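Local coordinates for probable N-acetyl-gamma-glutamyl-phosphate reductase, chloroplastic (Oryza sativa, PDB 2CVO), which probably catalyses the NADPH-dependent reduction of N-acetyl-L-glutamyl 5-phosphate to its semialdehyde, a step of arginine biosynthesis, at residues A[19-23]-A[47-51]; A[59-64]-A[76-81]; A[279-283]-A[295-299]. All coordinates share one frame; numbering follows the deposited sequence.

Contacts 1 and 2 are surface contacts in the NAD-binding domain, both beside strand 49-55: contact 1 holds the lead-in to strand 24-29 against its start, and contact 2 joins loops that follow it. Their centres lie about 22 Å apart, and they touch where Ile51 O meets Pro77 CD at 4.1 Å. Contact 3, partly buried, belongs to the dimerisation domain, its centre about 46 Å from that of contact 2 and on the opposite side of the chain's centre; none is fully buried. Chemistry follows place: charged side chains over one backbone bond in contact 1, paired backbone bonds and a water above apolar packing in contact 2, and one tyrosine using both ring face and hydroxyl in contact 3.

Contact 1: residues A[19-23]-A[47-51]; sequences KSGEE and PQFRI
The carbonyl oxygen of Pro47 is approached by two groups of segment 19-23. Ser20 N donates a hydrogen bond to Pro47 O over 2.9 Å, with an N-H...O angle of 149°, and Lys19 CA brings a C-H to the same Pro47 O at 3.1 Å. Beyond this anchor the segment curves around Gln48, whose CG meets Glu22 O at 3.2 Å and Gly21 O at 3.5 Å, while OE1 rests against Ser20 CB. Charged chains gather over Arg50. Glu23 CG stands anti to its backbone N (chi1 177°) and the chain runs on extended, which brings the carboxylate across Arg50 CB and CG. Glu23 OE1 reaches the guanidinium at its edge, but the salt bridge to Arg50 NE is long at 3.9 Å and the planes are 78° apart; Glu23 OE2 has a second cation in Lys52. Lys19 NZ comes within 4.1 Å of Arg50 NE, a like-charge approach that Glu23 probably eases. Backbone hydrogen bonds between Gln48 or Arg50 and Val24, and between Arg50 and Ile26, continue the pairing into 24-29 and 49-55, neighbouring parallel strands at the edge of the Rossmann-type sheet.

Contact 2: residues A[59-64]-A[76-81]; sequences KAGEQF and LPNLVA
Two direct backbone hydrogen bonds and one water bridge form the polar part of the contact between segments 59-64 and 76-81. Leu79 uses both its N-H and its C=O: Gly61 N donates to Leu79 O at 2.7 Å, and Leu79 N donates to Glu62 O at 3.0 Å. The first is bent, with an N-H...O angle of 139°, whereas the second is straighter at 157°. Farther on, a water accepts from Phe64 N at 2.7 Å and donates to Pro77 O at 3.0 Å, joining the two backbones where no direct bond links that pair.

Apolar contacts lie beneath these bonds. The Phe64 ring sits between two leucines: its CD2 is 3.8 Å from Leu76 CD1, and its CD1 is equally far, 3.8 Å, from Leu79 CD2. Both methyls approach obliquely. Phe64 CG is anti to the backbone N (chi1 -158°), which swings the ring to the side where the leucines lie.

A third group is made of van der Waals contacts between side-chain carbons and backbone oxygens. The other methyl of Leu79, CD1, packs on Lys59 O at 3.5 Å, and Asn78 CB rests on Glu62 O at 3.8 Å.

Within the NAD-binding domain, Leu76, Leu79 and Phe64 all touch Met54 of strand 49-55, and Phe64 and Leu76 also meet Val40 of helix 34-43; Val80 pairs with Met54 through the backbone. Gln63 is the N-cap of helix 64-67 and Phe64 its first residue, so the packing on Met54 joins the start of this helix to edge strand 49-55.

Contact 3: residues A[279-283]-A[295-299]; sequences LYQHL and LLNGS
The backbones of Leu283, on helix 276-287, and Leu295, at the end of strand 293-295, come no closer than 7.2 Å between CA atoms, a spacing that leaves side chains to bridge the gap. Tyr280, one turn earlier on the helix, does most of the bridging. Its CG is anti to the backbone N (chi1 -178°), and this carries the ring off the helix and across Leu295. Methyl CD2 of Leu295 stands over one ring face, 3.5 Å from the centroid of Tyr280 and 15° off the ring normal, a CH-pi contact centred on the ring. Leu295 CG lies 3.4 Å from Tyr280 CE1, towards the rim. The same CD2 also presses on Tyr280 O at 3.1 Å and touches Leu283 CB at 4.2 Å, which wedges this one methyl between ring and helix backbone; the packing there is tight.

These elements belong to the alpha/beta dimerisation domain of semialdehyde dehydrogenases, in which helix 276-287 packs beside a mixed sheet and 293-295 is an outermost strand of that sheet within the chain, parallel to 313-319. Leu296 pairs through its backbone with Met315 of that neighbouring strand, and its side chain packs on Ile72 of another subunit.

At the far end of the ring, Tyr280 OH donates a hydrogen bond to Leu296 O over 2.8 Å. The carbonyl oxygen meets the ring edge-on, while the hydroxyl is tilted 22° from the carbonyl plane. With an alanine here, Leu296 O would probably lose this donor and a gap would open over Leu295 CD2. Tyr280 also touches Asn316 and Val317 of strand 313-319, and Asn316 ND2 hydrogen-bonds to Gly298 O.

Contact 1: residues A[19-23]-A[47-51]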
loop_
_atom_site.group_PDB
_atom_site.type_symbol
_atom_site.label_atom_id
_atom_site.label_comp_id
_atom_site.label_asym_id
_atom_site.label_seq_id
_atom_site.Cartn_x
_atom_site.Cartn_y
_atom_site.Cartn_z
ATOM N N LYS A 19 -26.852 -17.551 17.954
ATOM C CA LYS A 19 -27.269 -17.336 19.372
ATOM C C LYS A 19 -27.657 -18.650 20.061
ATOM O O LYS A 19 -28.676 -19.257 19.728
ATOM C CB LYS A 19 -28.444 -16.347 19.425
ATOM C CG LYS A 19 -28.039 -14.883 19.255
ATOM C CD LYS A 19 -29.248 -13.947 19.258
ATOM C CE LYS A 19 -28.832 -12.487 19.447
ATOM N NZ LYS A 19 -27.848 -12.018 18.430
ATOM N N SER A 20 -26.841 -19.086 21.019
ATOM C CA SER A 20 -27.106 -20.325 21.755
ATOM C C SER A 20 -27.422 -20.049 23.225
ATOM O O SER A 20 -27.081 -18.991 23.753
ATOM C CB SER A 20 -25.910 -21.276 21.656
ATOM O OG SER A 20 -25.679 -21.677 20.314
ATOM N N GLY A 21 -28.070 -21.017 23.870
ATOM C CA GLY A 21 -28.459 -20.897 25.268
ATOM C C GLY A 21 -27.649 -20.005 26.192
ATOM O O GLY A 21 -26.420 -19.971 26.137
ATOM N N GLU A 22 -28.361 -19.286 27.057
ATOM C CA GLU A 22 -27.759 -18.381 28.033
ATOM C C GLU A 22 -27.019 -17.192 27.434
ATOM O O GLU A 22 -25.840 -17.281 27.093
ATOM C CB GLU A 22 -26.819 -19.154 28.963
ATOM C CG GLU A 22 -27.388 -19.374 30.354
ATOM C CD GLU A 22 -27.644 -18.068 31.085
ATOM O OE1 GLU A 22 -28.418 -17.233 30.566
ATOM O OE2 GLU A 22 -27.070 -17.876 32.179
ATOM N N GLU A 23 -27.723 -16.071 27.330
ATOM C CA GLU A 23 -27.145 -14.854 26.783
ATOM C C GLU A 23 -26.445 -14.037 27.865
ATOM O O GLU A 23 -26.934 -13.927 28.989
ATOM C CB GLU A 23 -28.234 -14.007 26.109
ATOM C CG GLU A 23 -27.738 -12.670 25.563
ATOM C CD GLU A 23 -28.747 -11.989 24.649
ATOM O OE1 GLU A 23 -29.041 -12.543 23.567
ATOM O OE2 GLU A 23 -29.242 -10.899 25.010
ATOM N N PRO A 47 -22.014 -16.469 19.847
ATOM C CA PRO A 47 -23.360 -16.992 20.112
ATOM C C PRO A 47 -23.986 -16.648 21.470
ATOM O O PRO A 47 -25.197 -16.789 21.644
ATOM C CB PRO A 47 -23.196 -18.499 19.896
ATOM C CG PRO A 47 -21.754 -18.743 20.227
ATOM C CD PRO A 47 -21.069 -17.567 19.579
ATOM N N GLN A 48 -23.179 -16.196 22.428
ATOM C CA GLN A 48 -23.718 -15.832 23.737
ATOM C C GLN A 48 -23.528 -14.361 24.077
ATOM O O GLN A 48 -24.464 -13.707 24.535
ATOM C CB GLN A 48 -23.105 -16.694 24.853
ATOM C CG GLN A 48 -23.655 -18.117 24.922
ATOM C CD GLN A 48 -22.835 -19.115 24.127
ATOM O OE1 GLN A 48 -23.301 -20.214 23.823
ATOM N NE2 GLN A 48 -21.601 -18.744 23.800
ATOM N N PHE A 49 -22.323 -13.841 23.863
ATOM C CA PHE A 49 -22.038 -12.439 24.161
ATOM C C PHE A 49 -22.864 -11.531 23.256
ATOM O O PHE A 49 -22.826 -11.662 22.033
ATOM C CB PHE A 49 -20.545 -12.139 23.966
ATOM C CG PHE A 49 -19.643 -12.806 24.974
ATOM C CD1 PHE A 49 -20.147 -13.719 25.900
ATOM C CD2 PHE A 49 -18.280 -12.521 24.993
ATOM C CE1 PHE A 49 -19.309 -14.338 26.829
ATOM C CE2 PHE A 49 -17.431 -13.133 25.916
ATOM C CZ PHE A 49 -17.947 -14.044 26.836
ATOM N N ARG A 50 -23.608 -10.613 23.861
ATOM C CA ARG A 50 -24.451 -9.686 23.112
ATOM C C ARG A 50 -24.337 -8.282 23.685
ATOM O O ARG A 50 -24.657 -8.052 24.847
ATOM C CB ARG A 50 -25.911 -10.153 23.149
ATOM C CG ARG A 50 -26.426 -10.705 21.820
ATOM C CD ARG A 50 -27.083 -9.615 20.974
ATOM N NE ARG A 50 -28.444 -9.327 21.426
ATOM C CZ ARG A 50 -29.181 -8.301 21.005
ATOM N NH1 ARG A 50 -28.697 -7.444 20.114
ATOM N NH2 ARG A 50 -30.411 -8.133 21.474
ATOM N N ILE A 51 -23.875 -7.346 22.861
ATOM C CA ILE A 51 -23.712 -5.961 23.284
ATOM C C ILE A 51 -25.050 -5.296 23.585
ATOM O O ILE A 51 -25.963 -5.309 22.762
ATOM C CB ILE A 51 -22.982 -5.134 22.203
ATOM C CG1 ILE A 51 -21.583 -5.711 21.969
ATOM C CG2 ILE A 51 -22.892 -3.675 22.635
ATOM C CD1 ILE A 51 -20.822 -5.049 20.840
#

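Contact 2: residues A[59-64]-A[76-81]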
loop_
_atom_site.group_PDB
_atom_site.type_symbol
_atom_site.label_atom_id
_atom_site.label_comp_id
_atom_site.label_asym_id
_atom_site.label_seq_id
_atom_site.Cartn_x
_atom_site.Cartn_y
_atom_site.Cartn_z
ATOM N N LYS A 59 -18.837 11.786 21.174
ATOM C CA LYS A 59 -19.558 11.214 20.037
ATOM C C LYS A 59 -20.807 10.498 20.543
ATOM O O LYS A 59 -21.287 9.546 19.926
ATOM C CB LYS A 59 -18.682 10.222 19.261
ATOM C CG LYS A 59 -17.693 10.857 18.290
ATOM C CD LYS A 59 -17.067 9.805 17.378
ATOM C CE LYS A 59 -16.173 10.437 16.318
ATOM N NZ LYS A 59 -15.521 9.425 15.430
ATOM N N ALA A 60 -21.330 10.975 21.669
ATOM C CA ALA A 60 -22.514 10.389 22.292
ATOM C C ALA A 60 -23.819 10.701 21.557
ATOM O O ALA A 60 -23.988 11.786 20.994
ATOM C CB ALA A 60 -22.611 10.855 23.742
ATOM N N GLY A 61 -24.740 9.741 21.573
ATOM C CA GLY A 61 -26.025 9.920 20.918
ATOM C C GLY A 61 -26.052 9.451 19.473
ATOM O O GLY A 61 -27.118 9.145 18.931
ATOM N N GLU A 62 -24.877 9.385 18.851
ATOM C CA GLU A 62 -24.759 8.968 17.458
ATOM C C GLU A 62 -25.013 7.477 17.246
ATOM O O GLU A 62 -24.995 6.684 18.187
ATOM C CB GLU A 62 -23.367 9.318 16.929
ATOM C CG GLU A 62 -22.965 10.766 17.150
ATOM C CD GLU A 62 -21.575 11.071 16.621
ATOM O OE1 GLU A 62 -21.097 12.207 16.828
ATOM O OE2 GLU A 62 -20.961 10.178 15.997
ATOM N N GLN A 63 -25.251 7.108 15.993
ATOM C CA GLN A 63 -25.491 5.719 15.628
ATOM C C GLN A 63 -24.118 5.105 15.335
ATOM O O GLN A 63 -23.302 5.710 14.641
ATOM C CB GLN A 63 -26.390 5.663 14.388
ATOM C CG GLN A 63 -26.987 4.300 14.093
ATOM C CD GLN A 63 -27.936 4.327 12.906
ATOM O OE1 GLN A 63 -28.961 5.016 12.930
ATOM N NE2 GLN A 63 -27.598 3.577 11.858
ATOM N N PHE A 64 -23.855 3.918 15.872
ATOM C CA PHE A 64 -22.559 3.278 15.664
ATOM C C PHE A 64 -22.269 3.068 14.186
ATOM O O PHE A 64 -21.124 3.167 13.754
ATOM C CB PHE A 64 -22.485 1.933 16.387
ATOM C CG PHE A 64 -21.080 1.485 16.669
ATOM C CD1 PHE A 64 -20.292 2.174 17.585
ATOM C CD2 PHE A 64 -20.534 0.398 16.003
ATOM C CE1 PHE A 64 -18.981 1.790 17.834
ATOM C CE2 PHE A 64 -19.221 0.004 16.244
ATOM C CZ PHE A 64 -18.443 0.701 17.163
ATOM N N LEU A 76 -27.389 -2.593 16.813
ATOM C CA LEU A 76 -26.701 -2.187 18.025
ATOM C C LEU A 76 -27.393 -0.994 18.662
ATOM O O LEU A 76 -28.116 -0.255 17.996
ATOM C CB LEU A 76 -25.256 -1.810 17.698
ATOM C CG LEU A 76 -24.360 -2.908 17.126
ATOM C CD1 LEU A 76 -23.078 -2.298 16.582
ATOM C CD2 LEU A 76 -24.060 -3.929 18.207
ATOM N N PRO A 77 -27.181 -0.791 19.970
ATOM C CA PRO A 77 -27.799 0.337 20.669
ATOM C C PRO A 77 -27.027 1.597 20.315
ATOM O O PRO A 77 -25.823 1.533 20.062
ATOM C CB PRO A 77 -27.636 -0.042 22.133
ATOM C CG PRO A 77 -26.308 -0.743 22.126
ATOM C CD PRO A 77 -26.418 -1.634 20.908
ATOM N N ASN A 78 -27.709 2.738 20.286
ATOM C CA ASN A 78 -27.039 3.988 19.967
ATOM C C ASN A 78 -26.075 4.324 21.093
ATOM O O ASN A 78 -26.276 3.907 22.236
ATOM C CB ASN A 78 -28.055 5.119 19.797
ATOM C CG ASN A 78 -28.968 4.909 18.603
ATOM O OD1 ASN A 78 -29.718 3.934 18.543
ATOM N ND2 ASN A 78 -28.907 5.825 17.645
ATOM N N LEU A 79 -25.028 5.070 20.768
ATOM C CA LEU A 79 -24.035 5.454 21.760
ATOM C C LEU A 79 -24.625 6.401 22.798
ATOM O O LEU A 79 -25.387 7.311 22.467
ATOM C CB LEU A 79 -22.840 6.127 21.081
ATOM C CG LEU A 79 -22.065 5.292 20.057
ATOM C CD1 LEU A 79 -20.938 6.132 19.469
ATOM C CD2 LEU A 79 -21.509 4.038 20.722
ATOM N N VAL A 80 -24.266 6.179 24.056
ATOM C CA VAL A 80 -24.741 7.017 25.147
ATOM C C VAL A 80 -23.538 7.489 25.951
ATOM O O VAL A 80 -22.429 6.992 25.767
ATOM C CB VAL A 80 -25.691 6.237 26.083
ATOM C CG1 VAL A 80 -26.871 5.699 25.290
ATOM C CG2 VAL A 80 -24.939 5.098 26.766
ATOM N N ALA A 81 -23.750 8.460 26.830
ATOM C CA ALA A 81 -22.660 8.957 27.658
ATOM C C ALA A 81 -22.391 7.885 28.708
ATOM O O ALA A 81 -23.319 7.236 29.191
ATOM C CB ALA A 81 -23.051 10.270 28.322
HETATM O O HOH W 1 -25.732 2.567 17.226
#

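Contact 3: residues A[279-283]-A[295-299]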
loop_
_atom_site.group_PDB
_atom_site.type_symbol
_atom_site.label_atom_id
_atom_site.label_comp_id
_atom_site.label_asym_id
_atom_site.label_seq_id
_atom_site.Cartn_x
_atom_site.Cartn_y
_atom_site.Cartn_z
ATOM N N LEU A 279 15.035 -24.990 22.416
ATOM C CA LEU A 279 14.072 -23.924 22.642
ATOM C C LEU A 279 12.789 -24.283 21.910
ATOM O O LEU A 279 11.691 -24.144 22.452
ATOM C CB LEU A 279 14.614 -22.596 22.101
ATOM C CG LEU A 279 15.349 -21.642 23.049
ATOM C CD1 LEU A 279 16.187 -22.402 24.063
ATOM C CD2 LEU A 279 16.201 -20.689 22.218
ATOM N N TYR A 280 12.950 -24.751 20.673
ATOM C CA TYR A 280 11.829 -25.133 19.822
ATOM C C TYR A 280 10.978 -26.232 20.450
ATOM O O TYR A 280 9.751 -26.160 20.431
ATOM C CB TYR A 280 12.342 -25.619 18.466
ATOM C CG TYR A 280 11.240 -25.996 17.505
ATOM C CD1 TYR A 280 10.623 -25.032 16.707
ATOM C CD2 TYR A 280 10.792 -27.314 17.414
ATOM C CE1 TYR A 280 9.580 -25.370 15.838
ATOM C CE2 TYR A 280 9.752 -27.665 16.552
ATOM C CZ TYR A 280 9.151 -26.689 15.768
ATOM O OH TYR A 280 8.121 -27.031 14.917
ATOM N N GLN A 281 11.630 -27.252 20.996
ATOM C CA GLN A 281 10.909 -28.354 21.610
ATOM C C GLN A 281 10.201 -27.936 22.894
ATOM O O GLN A 281 9.128 -28.449 23.206
ATOM C CB GLN A 281 11.855 -29.525 21.890
ATOM C CG GLN A 281 12.356 -30.249 20.641
ATOM C CD GLN A 281 11.230 -30.847 19.807
ATOM O OE1 GLN A 281 10.357 -31.546 20.327
ATOM N NE2 GLN A 281 11.250 -30.581 18.504
ATOM N N HIS A 282 10.784 -27.006 23.645
ATOM C CA HIS A 282 10.126 -26.579 24.875
ATOM C C HIS A 282 8.861 -25.787 24.565
ATOM O O HIS A 282 7.853 -25.932 25.257
ATOM C CB HIS A 282 11.045 -25.722 25.743
ATOM C CG HIS A 282 10.440 -25.358 27.062
ATOM N ND1 HIS A 282 10.193 -26.290 28.048
ATOM C CD2 HIS A 282 9.970 -24.179 27.535
ATOM C CE1 HIS A 282 9.596 -25.702 29.069
ATOM N NE2 HIS A 282 9.448 -24.421 28.784
ATOM N N LEU A 283 8.915 -24.947 23.531
ATOM C CA LEU A 283 7.752 -24.150 23.146
ATOM C C LEU A 283 6.678 -25.066 22.575
ATOM O O LEU A 283 5.485 -24.842 22.782
ATOM C CB LEU A 283 8.127 -23.090 22.100
ATOM C CG LEU A 283 9.092 -21.974 22.518
ATOM C CD1 LEU A 283 9.419 -21.106 21.318
ATOM C CD2 LEU A 283 8.476 -21.135 23.629
ATOM N N LEU A 295 3.245 -23.154 17.118
ATOM C CA LEU A 295 4.646 -23.203 16.733
ATOM C C LEU A 295 4.639 -23.776 15.317
ATOM O O LEU A 295 4.189 -24.902 15.108
ATOM C CB LEU A 295 5.421 -24.137 17.673
ATOM C CG LEU A 295 6.946 -24.176 17.562
ATOM C CD1 LEU A 295 7.519 -22.797 17.906
ATOM C CD2 LEU A 295 7.506 -25.238 18.513
ATOM N N LEU A 296 5.118 -23.002 14.346
ATOM C CA LEU A 296 5.132 -23.461 12.964
ATOM C C LEU A 296 6.072 -24.650 12.824
ATOM O O LEU A 296 6.917 -24.879 13.688
ATOM C CB LEU A 296 5.555 -22.326 12.023
ATOM C CG LEU A 296 4.700 -21.047 12.077
ATOM C CD1 LEU A 296 5.097 -20.125 10.930
ATOM C CD2 LEU A 296 3.218 -21.393 11.976
ATOM N N ASN A 297 5.912 -25.410 11.745
ATOM C CA ASN A 297 6.745 -26.587 11.506
ATOM C C ASN A 297 8.068 -26.260 10.834
ATOM O O ASN A 297 8.178 -25.292 10.078
ATOM C CB ASN A 297 5.997 -27.606 10.639
ATOM C CG ASN A 297 4.879 -28.310 11.391
ATOM O OD1 ASN A 297 3.949 -28.841 10.781
ATOM N ND2 ASN A 297 4.971 -28.330 12.719
ATOM N N GLY A 298 9.064 -27.093 11.119
ATOM C CA GLY A 298 10.381 -26.930 10.536
ATOM C C GLY A 298 10.926 -25.522 10.602
ATOM O O GLY A 298 10.911 -24.900 11.659
ATOM N N SER A 299 11.408 -25.024 9.469
ATOM C CA SER A 299 11.973 -23.683 9.400
ATOM C C SER A 299 11.006 -22.672 8.786
ATOM O O SER A 299 11.431 -21.635 8.280
ATOM C CB SER A 299 13.273 -23.704 8.592
ATOM O OG SER A 299 13.033 -24.136 7.263
#